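Glycosylation Associate Protein 1 (Streptococcus agalactiae serotype V, PDB 6OYC) probably works, in complex with its partners Gap2 and Gap3, in the glycosylation and accessory Sec export of streptococcal surface proteins. Local coordinates at residues 7-12 and 236-241; 53-58 and 168-173; 179-184 and 206-211. All coordinates share one frame; numbering follows the deposited sequence.

Contact 1: 7-12 and 236-241. With SO4 (sulfate ion), chain J.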
loop_
_atom_site.group_PDB
_atom_site.type_symbol
_atom_site.label_atom_id
_atom_site.label_comp_id
_atom_site.label_asym_id
_atom_site.label_seq_id
_atom_site.Cartn_x
_atom_site.Cartn_y
_atom_site.Cartn_z
ATOM N N SER A 7 -9.020 -0.236 5.907
ATOM C CA SER A 7 -9.689 -0.252 4.602
ATOM C C SER A 7 -8.713 -0.825 3.587
ATOM O O SER A 7 -8.142 -0.082 2.777
ATOM C CB SER A 7 -10.161 1.153 4.171
ATOM O OG SER A 7 -11.257 1.557 4.967
ATOM N N TRP A 8 -8.474 -2.123 3.673
ATOM C CA TRP A 8 -7.496 -2.740 2.783
ATOM C C TRP A 8 -8.228 -3.600 1.775
ATOM O O TRP A 8 -7.886 -4.771 1.570
ATOM C CB TRP A 8 -6.482 -3.576 3.563
ATOM C CG TRP A 8 -5.679 -2.791 4.545
ATOM C CD1 TRP A 8 -5.430 -1.441 4.526
ATOM C CD2 TRP A 8 -5.013 -3.308 5.695
ATOM N NE1 TRP A 8 -4.650 -1.085 5.613
ATOM C CE2 TRP A 8 -4.371 -2.216 6.336
ATOM C CE3 TRP A 8 -4.891 -4.589 6.250
ATOM C CZ2 TRP A 8 -3.631 -2.369 7.499
ATOM C CZ3 TRP A 8 -4.140 -4.741 7.399
ATOM C CH2 TRP A 8 -3.533 -3.636 8.021
ATOM N N TYR A 9 -9.258 -3.011 1.180
ATOM C CA TYR A 9 -10.237 -3.685 0.354
ATOM C C TYR A 9 -9.735 -3.813 -1.083
ATOM O O TYR A 9 -8.737 -3.204 -1.486
ATOM C CB TYR A 9 -11.556 -2.916 0.395
ATOM C CG TYR A 9 -12.144 -2.883 1.770
ATOM C CD1 TYR A 9 -12.354 -4.069 2.466
ATOM C CD2 TYR A 9 -12.465 -1.681 2.395
ATOM C CE1 TYR A 9 -12.883 -4.078 3.722
ATOM C CE2 TYR A 9 -13.001 -1.683 3.688
ATOM C CZ TYR A 9 -13.211 -2.894 4.339
ATOM O OH TYR A 9 -13.737 -2.955 5.614
ATOM N N ASN A 10 -10.452 -4.621 -1.860
ATOM C CA ASN A 10 -10.214 -4.769 -3.288
ATOM C C ASN A 10 -11.148 -3.813 -4.015
ATOM O O ASN A 10 -12.357 -3.814 -3.768
ATOM C CB ASN A 10 -10.451 -6.218 -3.722
ATOM C CG ASN A 10 -10.247 -6.451 -5.222
ATOM O OD1 ASN A 10 -10.678 -5.661 -6.061
ATOM N ND2 ASN A 10 -9.624 -7.579 -5.558
ATOM N N GLU A 11 -10.572 -3.002 -4.906
ATOM C CA GLU A 11 -11.315 -1.970 -5.627
ATOM C C GLU A 11 -12.499 -2.540 -6.398
ATOM O O GLU A 11 -13.544 -1.893 -6.511
ATOM C CB GLU A 11 -10.377 -1.259 -6.604
ATOM C CG GLU A 11 -10.383 0.242 -6.523
ATOM C CD GLU A 11 -9.363 0.864 -7.454
ATOM O OE1 GLU A 11 -8.938 0.205 -8.437
ATOM O OE2 GLU A 11 -8.979 2.019 -7.190
ATOM N N ASN A 12 -12.339 -3.717 -6.990
ATOM C CA ASN A 12 -13.358 -4.259 -7.875
ATOM C C ASN A 12 -14.231 -5.309 -7.214
ATOM O O ASN A 12 -15.175 -5.791 -7.841
ATOM C CB ASN A 12 -12.685 -4.814 -9.126
ATOM C CG ASN A 12 -11.886 -3.747 -9.837
ATOM O OD1 ASN A 12 -12.417 -2.670 -10.122
ATOM N ND2 ASN A 12 -10.601 -4.005 -10.076
ATOM N N GLN A 236 -17.145 4.412 3.045
ATOM C CA GLN A 236 -18.578 4.170 2.891
ATOM C C GLN A 236 -18.923 2.688 2.774
ATOM O O GLN A 236 -20.064 2.315 3.046
ATOM C CB GLN A 236 -19.129 4.915 1.674
ATOM C CG GLN A 236 -18.521 4.498 0.353
ATOM C CD GLN A 236 -19.005 5.357 -0.820
ATOM O OE1 GLN A 236 -18.213 6.068 -1.450
ATOM N NE2 GLN A 236 -20.306 5.298 -1.112
ATOM N N VAL A 237 -17.984 1.823 2.387
ATOM C CA VAL A 237 -18.344 0.405 2.298
ATOM C C VAL A 237 -18.610 -0.200 3.676
ATOM O O VAL A 237 -19.261 -1.245 3.760
ATOM C CB VAL A 237 -17.267 -0.410 1.547
ATOM C CG1 VAL A 237 -16.993 0.193 0.162
ATOM C CG2 VAL A 237 -15.969 -0.478 2.365
ATOM N N HIS A 238 -18.141 0.418 4.767
ATOM C CA HIS A 238 -18.405 -0.165 6.080
ATOM C C HIS A 238 -18.847 0.813 7.175
ATOM O O HIS A 238 -19.176 0.360 8.270
ATOM C CB HIS A 238 -17.170 -0.949 6.568
ATOM C CG HIS A 238 -15.958 -0.103 6.797
ATOM N ND1 HIS A 238 -14.679 -0.587 6.617
ATOM C CD2 HIS A 238 -15.822 1.187 7.195
ATOM C CE1 HIS A 238 -13.808 0.369 6.893
ATOM N NE2 HIS A 238 -14.476 1.454 7.255
ATOM N N ASN A 239 -18.858 2.121 6.920
ATOM C CA ASN A 239 -19.226 3.081 7.953
ATOM C C ASN A 239 -20.597 2.780 8.545
ATOM O O ASN A 239 -20.800 2.932 9.753
ATOM C CB ASN A 239 -19.221 4.492 7.378
ATOM C CG ASN A 239 -17.841 5.061 7.248
ATOM O OD1 ASN A 239 -16.867 4.503 7.764
ATOM N ND2 ASN A 239 -17.736 6.185 6.542
ATOM N N ALA A 240 -21.546 2.342 7.712
ATOM C CA ALA A 240 -22.929 2.257 8.160
ATOM C C ALA A 240 -23.106 1.187 9.231
ATOM O O ALA A 240 -23.801 1.415 10.230
ATOM C CB ALA A 240 -23.868 2.004 6.978
ATOM N N PHE A 241 -22.473 0.028 9.075
ATOM C CA PHE A 241 -22.639 -0.974 10.123
ATOM C C PHE A 241 -21.558 -0.921 11.197
ATOM O O PHE A 241 -21.702 -1.588 12.221
ATOM C CB PHE A 241 -22.743 -2.398 9.534
ATOM C CG PHE A 241 -21.524 -2.857 8.769
ATOM C CD1 PHE A 241 -20.462 -3.467 9.421
ATOM C CD2 PHE A 241 -21.471 -2.727 7.399
ATOM C CE1 PHE A 241 -19.361 -3.924 8.723
ATOM C CE2 PHE A 241 -20.367 -3.176 6.688
ATOM C CZ PHE A 241 -19.308 -3.778 7.355
HETATM S S SO4 J . -15.486 7.348 0.774
HETATM O O1 SO4 J . -15.522 6.437 1.922
HETATM O O2 SO4 J . -16.825 7.874 0.493
HETATM O O3 SO4 J . -14.582 8.477 1.074
HETATM O O4 SO4 J . -14.955 6.632 -0.404
#

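Contact 2: 53-58 and 168-173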
loop_
_atom_site.group_PDB
_atom_site.type_symbol
_atom_site.label_atom_id
_atom_site.label_comp_id
_atom_site.label_asym_id
_atom_site.label_seq_id
_atom_site.Cartn_x
_atom_site.Cartn_y
_atom_site.Cartn_z
ATOM N N LEU A 53 -11.928 -7.025 7.977
ATOM C CA LEU A 53 -13.262 -7.449 7.572
ATOM C C LEU A 53 -13.280 -8.207 6.257
ATOM O O LEU A 53 -14.184 -9.016 6.045
ATOM C CB LEU A 53 -14.196 -6.245 7.468
ATOM C CG LEU A 53 -14.484 -5.479 8.756
ATOM C CD1 LEU A 53 -15.534 -4.384 8.500
ATOM C CD2 LEU A 53 -14.947 -6.395 9.863
ATOM N N ASN A 54 -12.318 -7.972 5.366
ATOM C CA ASN A 54 -12.325 -8.607 4.056
ATOM C C ASN A 54 -11.430 -9.836 4.048
ATOM O O ASN A 54 -10.641 -10.076 4.961
ATOM C CB ASN A 54 -11.877 -7.627 2.966
ATOM C CG ASN A 54 -10.472 -7.094 3.197
ATOM O OD1 ASN A 54 -10.148 -6.608 4.278
ATOM N ND2 ASN A 54 -9.636 -7.186 2.179
ATOM N N TYR A 55 -11.574 -10.620 2.985
ATOM C CA TYR A 55 -10.802 -11.845 2.789
ATOM C C TYR A 55 -9.324 -11.505 2.540
ATOM O O TYR A 55 -8.995 -10.787 1.586
ATOM C CB TYR A 55 -11.413 -12.598 1.606
ATOM C CG TYR A 55 -10.787 -13.919 1.218
ATOM C CD1 TYR A 55 -10.626 -14.947 2.148
ATOM C CD2 TYR A 55 -10.371 -14.146 -0.089
ATOM C CE1 TYR A 55 -10.073 -16.155 1.783
ATOM C CE2 TYR A 55 -9.834 -15.351 -0.468
ATOM C CZ TYR A 55 -9.678 -16.346 0.472
ATOM O OH TYR A 55 -9.133 -17.544 0.102
ATOM N N MET A 56 -8.424 -11.999 3.389
ATOM C CA MET A 56 -7.003 -11.637 3.298
ATOM C C MET A 56 -6.101 -12.858 3.491
ATOM O O MET A 56 -5.404 -12.989 4.505
ATOM C CB MET A 56 -6.675 -10.545 4.322
ATOM C CG MET A 56 -7.243 -9.180 3.956
ATOM S SD MET A 56 -6.263 -8.497 2.611
ATOM C CE MET A 56 -5.026 -7.585 3.552
ATOM N N PRO A 57 -6.066 -13.765 2.511
ATOM C CA PRO A 57 -5.226 -14.974 2.663
ATOM C C PRO A 57 -3.736 -14.673 2.790
ATOM O O PRO A 57 -2.980 -15.528 3.271
ATOM C CB PRO A 57 -5.528 -15.774 1.390
ATOM C CG PRO A 57 -6.038 -14.737 0.406
ATOM C CD PRO A 57 -6.775 -13.734 1.220
ATOM N N ASN A 58 -3.292 -13.481 2.395
ATOM C CA ASN A 58 -1.892 -13.090 2.503
ATOM C C ASN A 58 -1.657 -12.107 3.640
ATOM O O ASN A 58 -0.708 -11.319 3.595
ATOM C CB ASN A 58 -1.400 -12.487 1.188
ATOM C CG ASN A 58 -0.008 -12.900 0.879
ATOM O OD1 ASN A 58 0.323 -14.087 0.958
ATOM N ND2 ASN A 58 0.855 -11.923 0.561
ATOM N N GLN A 168 -17.096 -19.051 -5.712
ATOM C CA GLN A 168 -15.880 -19.258 -4.940
ATOM C C GLN A 168 -16.195 -20.110 -3.717
ATOM O O GLN A 168 -17.069 -19.753 -2.915
ATOM C CB GLN A 168 -15.272 -17.916 -4.502
ATOM C CG GLN A 168 -13.845 -18.049 -3.999
ATOM C CD GLN A 168 -12.941 -16.919 -4.499
ATOM O OE1 GLN A 168 -13.422 -15.879 -4.964
ATOM N NE2 GLN A 168 -11.630 -17.123 -4.394
ATOM N N ASP A 169 -15.483 -21.226 -3.571
ATOM C CA ASP A 169 -15.613 -22.090 -2.401
ATOM C C ASP A 169 -14.517 -21.751 -1.395
ATOM O O ASP A 169 -13.330 -21.847 -1.720
ATOM C CB ASP A 169 -15.538 -23.560 -2.809
ATOM C CG ASP A 169 -16.771 -24.003 -3.561
ATOM O OD1 ASP A 169 -17.689 -23.159 -3.697
ATOM O OD2 ASP A 169 -16.835 -25.176 -4.008
ATOM N N TYR A 170 -14.907 -21.357 -0.181
ATOM C CA TYR A 170 -13.944 -21.050 0.866
ATOM C C TYR A 170 -13.801 -22.257 1.772
ATOM O O TYR A 170 -14.804 -22.825 2.217
ATOM C CB TYR A 170 -14.363 -19.843 1.698
ATOM C CG TYR A 170 -14.490 -18.522 0.975
ATOM C CD1 TYR A 170 -15.578 -18.267 0.135
ATOM C CD2 TYR A 170 -13.556 -17.499 1.182
ATOM C CE1 TYR A 170 -15.719 -17.034 -0.505
ATOM C CE2 TYR A 170 -13.679 -16.256 0.539
ATOM C CZ TYR A 170 -14.768 -16.035 -0.298
ATOM O OH TYR A 170 -14.924 -14.817 -0.918
ATOM N N LEU A 171 -12.561 -22.626 2.066
ATOM C CA LEU A 171 -12.248 -23.902 2.690
ATOM C C LEU A 171 -11.646 -23.693 4.071
ATOM O O LEU A 171 -11.072 -22.641 4.369
ATOM C CB LEU A 171 -11.279 -24.718 1.819
ATOM C CG LEU A 171 -11.649 -24.930 0.334
ATOM C CD1 LEU A 171 -10.662 -25.829 -0.409
ATOM C CD2 LEU A 171 -13.051 -25.497 0.196
ATOM N N ALA A 172 -11.808 -24.720 4.919
ATOM C CA ALA A 172 -11.009 -24.887 6.127
ATOM C C ALA A 172 -9.710 -25.616 5.778
ATOM O O ALA A 172 -9.593 -26.201 4.694
ATOM C CB ALA A 172 -11.802 -25.671 7.176
ATOM N N PRO A 173 -8.707 -25.581 6.665
ATOM C CA PRO A 173 -7.429 -26.260 6.348
ATOM C C PRO A 173 -7.568 -27.758 6.128
ATOM O O PRO A 173 -6.688 -28.366 5.506
ATOM C CB PRO A 173 -6.540 -25.944 7.564
ATOM C CG PRO A 173 -7.109 -24.644 8.113
ATOM C CD PRO A 173 -8.609 -24.732 7.874
#

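Contact 3: 179-184 and 206-211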
loop_
_atom_site.group_PDB
_atom_site.type_symbol
_atom_site.label_atom_id
_atom_site.label_comp_id
_atom_site.label_asym_id
_atom_site.label_seq_id
_atom_site.Cartn_x
_atom_site.Cartn_y
_atom_site.Cartn_z
ATOM N N MET A 179 -18.203 -22.302 2.964
ATOM C CA MET A 179 -19.257 -21.555 2.290
ATOM C C MET A 179 -18.889 -21.380 0.827
ATOM O O MET A 179 -17.715 -21.435 0.449
ATOM C CB MET A 179 -19.500 -20.192 2.946
ATOM C CG MET A 179 -18.308 -19.273 2.829
ATOM S SD MET A 179 -18.520 -17.664 3.561
ATOM C CE MET A 179 -16.890 -16.982 3.299
ATOM N N ARG A 180 -19.917 -21.175 0.011
ATOM C CA ARG A 180 -19.767 -20.857 -1.402
ATOM C C ARG A 180 -20.378 -19.488 -1.677
ATOM O O ARG A 180 -21.511 -19.218 -1.263
ATOM C CB ARG A 180 -20.427 -21.921 -2.276
ATOM C CG ARG A 180 -20.651 -21.474 -3.710
ATOM C CD ARG A 180 -21.169 -22.624 -4.564
ATOM N NE ARG A 180 -20.370 -23.827 -4.372
ATOM C CZ ARG A 180 -20.547 -24.948 -5.057
ATOM N NH1 ARG A 180 -21.491 -25.007 -5.989
ATOM N NH2 ARG A 180 -19.772 -26.002 -4.824
ATOM N N GLU A 181 -19.620 -18.629 -2.355
ATOM C CA GLU A 181 -20.033 -17.278 -2.721
ATOM C C GLU A 181 -20.155 -17.219 -4.233
ATOM O O GLU A 181 -19.161 -17.418 -4.937
ATOM C CB GLU A 181 -19.022 -16.223 -2.241
ATOM C CG GLU A 181 -19.361 -14.787 -2.675
ATOM C CD GLU A 181 -18.211 -13.780 -2.475
ATOM O OE1 GLU A 181 -17.036 -14.167 -2.238
ATOM O OE2 GLU A 181 -18.494 -12.575 -2.550
ATOM N N TYR A 182 -21.362 -16.948 -4.728
ATOM C CA TYR A 182 -21.596 -16.860 -6.161
ATOM C C TYR A 182 -21.114 -15.516 -6.703
ATOM O O TYR A 182 -21.090 -14.508 -5.989
ATOM C CB TYR A 182 -23.084 -17.099 -6.472
ATOM C CG TYR A 182 -23.443 -18.580 -6.417
ATOM C CD1 TYR A 182 -23.676 -19.209 -5.199
ATOM C CD2 TYR A 182 -23.492 -19.352 -7.577
ATOM C CE1 TYR A 182 -23.989 -20.571 -5.130
ATOM C CE2 TYR A 182 -23.795 -20.710 -7.528
ATOM C CZ TYR A 182 -24.042 -21.312 -6.297
ATOM O OH TYR A 182 -24.333 -22.656 -6.236
ATOM N N LEU A 183 -20.731 -15.514 -7.996
ATOM C CA LEU A 183 -20.000 -14.410 -8.618
ATOM C C LEU A 183 -20.589 -13.996 -9.963
ATOM O O LEU A 183 -19.894 -13.379 -10.768
ATOM C CB LEU A 183 -18.521 -14.783 -8.811
ATOM C CG LEU A 183 -17.722 -15.176 -7.561
ATOM C CD1 LEU A 183 -16.315 -15.637 -7.943
ATOM C CD2 LEU A 183 -17.681 -14.025 -6.531
ATOM N N ARG A 184 -21.841 -14.331 -10.239
ATOM C CA ARG A 184 -22.434 -13.995 -11.525
ATOM C C ARG A 184 -23.200 -12.686 -11.444
ATOM O O ARG A 184 -23.523 -12.196 -10.365
ATOM C CB ARG A 184 -23.368 -15.105 -11.983
ATOM C CG ARG A 184 -22.623 -16.363 -12.343
ATOM C CD ARG A 184 -23.430 -17.584 -11.985
ATOM N NE ARG A 184 -22.876 -18.805 -12.560
ATOM C CZ ARG A 184 -23.148 -20.017 -12.090
ATOM N NH1 ARG A 184 -23.968 -20.149 -11.052
ATOM N NH2 ARG A 184 -22.603 -21.088 -12.651
ATOM N N SER A 206 -27.820 -12.874 1.327
ATOM C CA SER A 206 -28.041 -12.215 0.041
ATOM C C SER A 206 -26.726 -11.785 -0.614
ATOM O O SER A 206 -26.638 -11.740 -1.846
ATOM C CB SER A 206 -28.982 -11.023 0.209
ATOM O OG SER A 206 -28.462 -10.122 1.157
ATOM N N ASP A 207 -25.703 -11.459 0.178
ATOM C CA ASP A 207 -24.370 -11.189 -0.356
ATOM C C ASP A 207 -23.355 -11.373 0.768
ATOM O O ASP A 207 -23.719 -11.599 1.923
ATOM C CB ASP A 207 -24.274 -9.794 -0.977
ATOM C CG ASP A 207 -24.712 -8.690 -0.026
ATOM O OD1 ASP A 207 -24.473 -8.781 1.204
ATOM O OD2 ASP A 207 -25.284 -7.705 -0.523
ATOM N N ILE A 208 -22.069 -11.270 0.412
ATOM C CA ILE A 208 -21.011 -11.542 1.383
ATOM C C ILE A 208 -21.010 -10.493 2.494
ATOM O O ILE A 208 -20.671 -10.796 3.641
ATOM C CB ILE A 208 -19.647 -11.644 0.655
ATOM C CG1 ILE A 208 -18.592 -12.354 1.511
ATOM C CG2 ILE A 208 -19.112 -10.278 0.273
ATOM C CD1 ILE A 208 -19.072 -13.565 2.210
ATOM N N GLU A 209 -21.428 -9.265 2.202
ATOM C CA GLU A 209 -21.403 -8.239 3.241
ATOM C C GLU A 209 -22.371 -8.553 4.380
ATOM O O GLU A 209 -22.084 -8.259 5.550
ATOM C CB GLU A 209 -21.733 -6.880 2.647
ATOM C CG GLU A 209 -21.709 -5.792 3.679
ATOM C CD GLU A 209 -22.215 -4.487 3.129
ATOM O OE1 GLU A 209 -22.160 -4.303 1.892
ATOM O OE2 GLU A 209 -22.685 -3.660 3.937
ATOM N N GLU A 210 -23.527 -9.135 4.060
ATOM C CA GLU A 210 -24.497 -9.464 5.095
ATOM C C GLU A 210 -23.877 -10.382 6.142
ATOM O O GLU A 210 -24.042 -10.171 7.353
ATOM C CB GLU A 210 -25.731 -10.105 4.451
ATOM C CG GLU A 210 -26.924 -10.265 5.371
ATOM C CD GLU A 210 -28.086 -11.074 4.743
ATOM O OE1 GLU A 210 -27.964 -11.598 3.611
ATOM O OE2 GLU A 210 -29.129 -11.201 5.412
ATOM N N LEU A 211 -23.135 -11.391 5.694
ATOM C CA LEU A 211 -22.434 -12.258 6.629
ATOM C C LEU A 211 -21.333 -11.504 7.375
ATOM O O LEU A 211 -21.115 -11.737 8.570
ATOM C CB LEU A 211 -21.867 -13.471 5.887
ATOM C CG LEU A 211 -21.027 -14.435 6.733
ATOM C CD1 LEU A 211 -21.837 -14.959 7.912
ATOM C CD2 LEU A 211 -20.484 -15.596 5.864
HETATM O O HOH W 1 -21.211 -11.574 -2.141
#

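Contact 1: 7-12 and 236-241
At the carboxyl end of the seven-stranded parallel sheet, in the loops that follow strands 2-5 and 229-233, Y9 and H238 meet in a GT-B-like, Rossmann-type setting. Y9 OH and H238 ND1 form a short hydrogen bond of 2.7 Å, in which either could be the donor. Each partner lies at the edge of the other's ring and close to its plane; the rings stand rim to rim, their planes at 68°, with no stacking. The imidazole is brought to the phenol by a first torsion that sets H238 CG between the backbone N and the carbonyl carbon (chi1 64°). H238 NE2, at the other nitrogen of that ring, is hydrogen-bonded to S233 O at the end of strand 229-233. S7 OG comes to 3.4 Å from H238 CE1, the carbon between those nitrogens. Next to the polar bond, the methyl V237 CG2 lies 3.5 Å from Y9 CE2, while W15 meets the Y9 ring edge-to-face. One residue before V237, Q236 N donates to sulfate O1 at 2.8 Å (N-H...O angle 147°); N260, N261 and N264 also bind this ion, probably from the crystallisation liquor. H238 is the N-cap residue of helix 239-242, so the bond joins the first loop of the chain directly to a helix start. With ND1 held by Y9 and NE2 by S233 O, the imidazole is gripped at both nitrogens and its rotation is fixed.

Contact 2: 53-58 and 168-173
Y55 and Y170 make a T-shaped, edge-to-face aromatic pair, in which Y170 presents its edge and Y55 its face. The ring planes stand at 79° and the centroids are 4.9 Å apart. The apex of the T is Y170 CE2, which sits over the centre of the Y55 ring and comes to 3.7 Å from Y55 CD1; the adjoining Y170 CD2 leans toward the rim, 3.8 Å from Y55 CE1. Y55 reaches across because its CG is anti to the backbone N (chi1 -179°), which carries the ring away from the loop toward the strand. The opposite face of the same ring is taken by P57 CD from its own loop, 3.7 Å above the plane, so the phenol is sandwiched between a proline and an aromatic edge. Both hydroxyls lie beyond the ring contact and are held by other residues: Y55 OH by S155 and S156, Y170 OH by E181. These bonds at the far ends of the rings should limit how far either can tilt. The pair is buried where the loop between strand 48-52 and helix 59-65, part of the parallel-sheet domain, meets the antiparallel sheet. L147 of strand 141-148 and Q81 touch Y55, and M179 of the adjacent strand 177-182 packs against Y170.

Contact 3: 179-184 and 206-211
M179, on strand 177-182, meets the first turn of helix 208-223 through the end of its side chain. Its CG lies between the backbone N and the carbonyl carbon (chi1 65°), and from there the chain runs fully extended, crossing I208 at about a right angle. The sulfur M179 SD rests 3.7 Å from the methyl L211 CD2, and the terminal M179 CE is a looser 4.2 Å from I208 CD1. F77 and I80 of helix 76-80 and V190 and I192 of the next strand also touch M179, so the methionine is packed among apolar side chains. Two residues on, E181 extends its carboxylate across the flank of I208, with E181 OE2 at 3.5 Å from I208 CB. A water links the two segments here: it donates to E181 OE2 at 2.9 Å and accepts from I208 N at 2.7 Å, thereby satisfying an amide at the helix start. The other oxygen, E181 OE1, is taken by Y170 and, in a salt bridge, by R13, so the buried carboxylate is probably kept ionised. The helix itself begins with D207 as N-cap: E210 N donates to D207 OD1 at 3.0 Å. The side chain of E210 turns back on the residue before the cap: S206 N and S206 OG both donate to E210 OE1, at 2.6 and 2.9 Å. The whole is alpha/beta packing of a capped helix N-terminus against one face of an antiparallel sheet.

The three contacts cluster on one flank of the protein, where the parallel-sheet domain meets the ten-stranded antiparallel sheet. The centres of contacts 1 and 2 lie about 17 Å apart, those of contacts 1 and 3 about 15 Å, and those of contacts 2 and 3 about 12 Å. Along the chain, contact 1 joins residues that enclose the other two, while contact 2 closes before contact 3 opens. Contacts 2 and 3 share neighbouring strands 164-171 and 177-182; contact 1 adjoins contact 2 where Y9 packs on L53 and N54, and contact 3 where F241 packs on E209. Contact 1 joins two loops of the parallel-sheet domain, contact 2 ties one such loop to the inserted antiparallel sheet, and contact 3 packs the helix leading back from that sheet onto its face.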